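Trehalose-6-phosphate phosphatase (Neosartorya fumigata, PDB 5DXL) belongs to the haloacid dehalogenase (HAD) clan as a phosphatase of the trehalose-phosphatase family, built on a mainly parallel Rossmann-like core sheet. Local coordinates at residues F25-T30 / S66-A71. Numbering follows the deposited sequence.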
ATOM      1  N   PHE A  25       4.986   4.276   3.454  1.00  7.67           N
ATOM      2  CA  PHE A  25       5.976   3.645   2.580  1.00  7.23           C
ATOM      3  C   PHE A  25       5.560   2.256   2.145  1.00  7.57           C
ATOM      4  O   PHE A  25       5.255   1.426   2.998  1.00  7.66           O
ATOM      5  CB  PHE A  25       7.319   3.468   3.308  1.00  7.11           C
ATOM      6  CG  PHE A  25       7.877   4.721   3.921  1.00 10.12           C
ATOM      7  CD1 PHE A  25       7.813   5.942   3.268  1.00 16.94           C
ATOM      8  CD2 PHE A  25       8.484   4.661   5.151  1.00 12.43           C
ATOM      9  CE1 PHE A  25       8.363   7.088   3.857  1.00 16.09           C
ATOM     10  CE2 PHE A  25       9.051   5.795   5.738  1.00  9.28           C
ATOM     11  CZ  PHE A  25       8.997   6.998   5.091  1.00 13.67           C
ATOM     12  N   ASP A  26       5.593   1.978   0.844  1.00  7.36           N
ATOM     13  CA  ASP A  26       5.667   0.590   0.407  1.00  7.25           C
ATOM     14  C   ASP A  26       7.035   0.081   0.869  1.00  8.59           C
ATOM     15  O   ASP A  26       7.931   0.878   1.156  1.00  9.32           O
ATOM     16  CB  ASP A  26       5.479   0.491  -1.118  1.00  7.88           C
ATOM     17  CG  ASP A  26       5.187  -0.931  -1.610  1.00 11.03           C
ATOM     18  OD1 ASP A  26       5.157  -1.882  -0.817  1.00 11.36           O
ATOM     19  OD2 ASP A  26       4.972  -1.084  -2.828  1.00 11.99           O
ATOM     20  N   TYR A  27       7.196  -1.238   0.974  1.00  7.89           N
ATOM     21  CA  TYR A  27       8.476  -1.780   1.415  1.00  9.73           C
ATOM     22  C   TYR A  27       9.309  -2.274   0.216  1.00 10.17           C
ATOM     23  O   TYR A  27      10.269  -1.618  -0.191  1.00 10.13           O
ATOM     24  CB  TYR A  27       8.275  -2.909   2.448  1.00  8.56           C
ATOM     25  CG  TYR A  27       9.590  -3.520   2.836  1.00 10.38           C
ATOM     26  CD1 TYR A  27      10.531  -2.771   3.532  1.00 11.59           C
ATOM     27  CD2 TYR A  27       9.914  -4.816   2.462  1.00 10.56           C
ATOM     28  CE1 TYR A  27      11.765  -3.299   3.862  1.00 14.46           C
ATOM     29  CE2 TYR A  27      11.153  -5.359   2.788  1.00 11.14           C
ATOM     30  CZ  TYR A  27      12.068  -4.592   3.481  1.00 15.85           C
ATOM     31  OH  TYR A  27      13.294  -5.115   3.812  1.00 20.96           O
ATOM     32  N   ASP A  28       8.945  -3.419  -0.347  1.00  9.97           N
ATOM     33  CA  ASP A  28       9.702  -3.954  -1.478  1.00 10.46           C
ATOM     34  C   ASP A  28       9.704  -2.999  -2.660  1.00  9.56           C
ATOM     35  O   ASP A  28       8.679  -2.418  -2.992  1.00 11.47           O
ATOM     36  CB  ASP A  28       9.126  -5.305  -1.911  1.00  9.75           C
ATOM     37  CG  ASP A  28       9.393  -6.387  -0.895  1.00 13.05           C
ATOM     38  OD1 ASP A  28      10.561  -6.826  -0.799  1.00 14.84           O
ATOM     39  OD2 ASP A  28       8.457  -6.779  -0.175  1.00 11.88           O
ATOM     40  N   GLY A  29      10.864  -2.830  -3.287  1.00 10.90           N
ATOM     41  CA  GLY A  29      10.992  -1.905  -4.403  1.00 11.60           C
ATOM     42  C   GLY A  29      11.050  -0.428  -4.043  1.00 11.96           C
ATOM     43  O   GLY A  29      11.299   0.416  -4.910  1.00 11.34           O
ATOM     44  N   THR A  30      10.834  -0.123  -2.767  1.00 10.22           N
ATOM     45  CA  THR A  30      10.710   1.259  -2.320  1.00 11.27           C
ATOM     46  C   THR A  30      11.754   1.552  -1.248  1.00 10.66           C
ATOM     47  O   THR A  30      12.598   2.422  -1.438  1.00 11.79           O
ATOM     48  CB  THR A  30       9.280   1.539  -1.793  1.00  9.38           C
ATOM     49  OG1 THR A  30       8.337   1.329  -2.845  1.00 11.08           O
ATOM     50  CG2 THR A  30       9.156   2.992  -1.316  1.00  9.71           C
ATOM     51  N   SER A  66       2.424  -2.882   2.934  1.00  9.01           N
ATOM     52  CA  SER A  66       3.171  -3.908   2.208  1.00  9.22           C
ATOM     53  C   SER A  66       2.353  -5.150   1.864  1.00 10.68           C
ATOM     54  O   SER A  66       1.405  -5.495   2.562  1.00  9.98           O
ATOM     55  CB  SER A  66       4.390  -4.306   3.051  1.00 10.81           C
ATOM     56  OG  SER A  66       5.071  -5.423   2.513  1.00 11.52           O
ATOM     57  N   GLY A  67       2.729  -5.820   0.769  1.00  9.89           N
ATOM     58  CA  GLY A  67       2.117  -7.090   0.433  1.00 12.08           C
ATOM     59  C   GLY A  67       2.660  -8.247   1.258  1.00 13.98           C
ATOM     60  O   GLY A  67       2.119  -9.355   1.220  1.00 15.49           O
ATOM     61  N   ARG A  68       3.720  -7.989   2.016  1.00 11.67           N
ATOM     62  CA  ARG A  68       4.369  -9.044   2.787  1.00 10.98           C
ATOM     63  C   ARG A  68       3.472  -9.614   3.871  1.00 12.24           C
ATOM     64  O   ARG A  68       2.582  -8.930   4.384  1.00 13.93           O
ATOM     65  CB  ARG A  68       5.647  -8.516   3.448  1.00 11.52           C
ATOM     66  CG  ARG A  68       6.753  -8.165   2.493  1.00 12.48           C
ATOM     67  CD  ARG A  68       7.555  -9.383   2.091  1.00 15.72           C
ATOM     68  NE  ARG A  68       8.816  -8.973   1.501  1.00 17.61           N
ATOM     69  CZ  ARG A  68       9.886  -9.749   1.403  1.00 25.25           C
ATOM     70  NH1 ARG A  68       9.848 -10.997   1.852  1.00 44.52           N
ATOM     71  NH2 ARG A  68      10.996  -9.267   0.859  1.00 23.19           N
ATOM     72  N   ASP A  69       3.743 -10.866   4.232  1.00 12.16           N
ATOM     73  CA  ASP A  69       3.051 -11.531   5.332  1.00 13.82           C
ATOM     74  C   ASP A  69       3.156 -10.751   6.637  1.00 14.15           C
ATOM     75  O   ASP A  69       4.164 -10.089   6.903  1.00 12.45           O
ATOM     76  CB  ASP A  69       3.625 -12.932   5.592  1.00 18.37           C
ATOM     77  CG  ASP A  69       3.348 -13.913   4.480  1.00 27.39           C
ATOM     78  OD1 ASP A  69       2.563 -13.614   3.552  1.00 22.77           O
ATOM     79  OD2 ASP A  69       3.930 -15.013   4.553  1.00 28.64           O
ATOM     80  N   GLN A  70       2.128 -10.875   7.466  1.00 12.95           N
ATOM     81  CA  GLN A  70       2.161 -10.349   8.824  1.00 14.26           C
ATOM     82  C   GLN A  70       3.401 -10.842   9.561  1.00 14.14           C
ATOM     83  O   GLN A  70       4.101 -10.068  10.219  1.00 14.19           O
ATOM     84  CB  GLN A  70       0.886 -10.766   9.564  1.00 17.90           C
ATOM     85  CG  GLN A  70       0.841 -10.446  11.041  1.00 22.09           C
ATOM     86  CD  GLN A  70      -0.355 -11.095  11.710  1.00 27.80           C
ATOM     87  OE1 GLN A  70      -1.001 -11.973  11.133  1.00 40.71           O
ATOM     88  NE2 GLN A  70      -0.654 -10.675  12.931  1.00 35.61           N
ATOM     89  N   ALA A  71       3.694 -12.129   9.430  1.00 15.58           N
ATOM     90  CA  ALA A  71       4.818 -12.709  10.157  1.00 15.83           C
ATOM     91  C   ALA A  71       6.158 -12.117   9.722  1.00 14.87           C
ATOM     92  O   ALA A  71       7.083 -11.987  10.543  1.00 16.50           O
ATOM     93  CB  ALA A  71       4.825 -14.227   9.990  1.00 17.92           C
TER
HETATM   94  O   HOH W   1       4.445  -4.728  -1.414  1.00 19.05           O
HETATM   95  O   HOH W   2       6.555  -4.985   0.262  1.00 10.52           O
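Asp28 and Arg68 meet in a two-pronged salt bridge: Arg68 NE donates to Asp28 OD2 at 2.8 Å and Arg68 NH2 to Asp28 OD1 at 3.0 Å. Using NE with NH2 makes the grip side-on; carboxylate and guanidinium planes 26° apart make it nearly coplanar, each oxygen offering its syn lone pair. The arginine chain, bent at chi2 (-83°), runs past the carboxylate with Arg68 CG 3.5 Å from Asp28 OD2, and NH2 also donates to Pro38 O.

Asp26 and Asp28 are the two acids of the DxD sequence (Asp-Tyr-Asp) that follows the first core strand of HAD phosphatases, here 21-25; the equivalent aspartates of relatives serve as nucleophile and general acid/base. Segment 66-71 leaves the neighbouring parallel strand 60-65 and begins with an ST turn, Arg68 N donating to Ser66 OG at 2.9 Å.

Water bridges join the two loops. One water donates to Asp26 OD1 and accepts from Gly67 N, both at 3.0 Å; Asp26 OD1 also pairs with Lys190. The second accepts from Asp28 N, donates to Asp28 OD2 (2.7 Å) and hydrogen-bonds to Ser66 OG.

Nonpolar contact is slight: Tyr27 CB lies 4.2 Å from Ser66 CB, while Tyr27 OH bonds to Ala41 O.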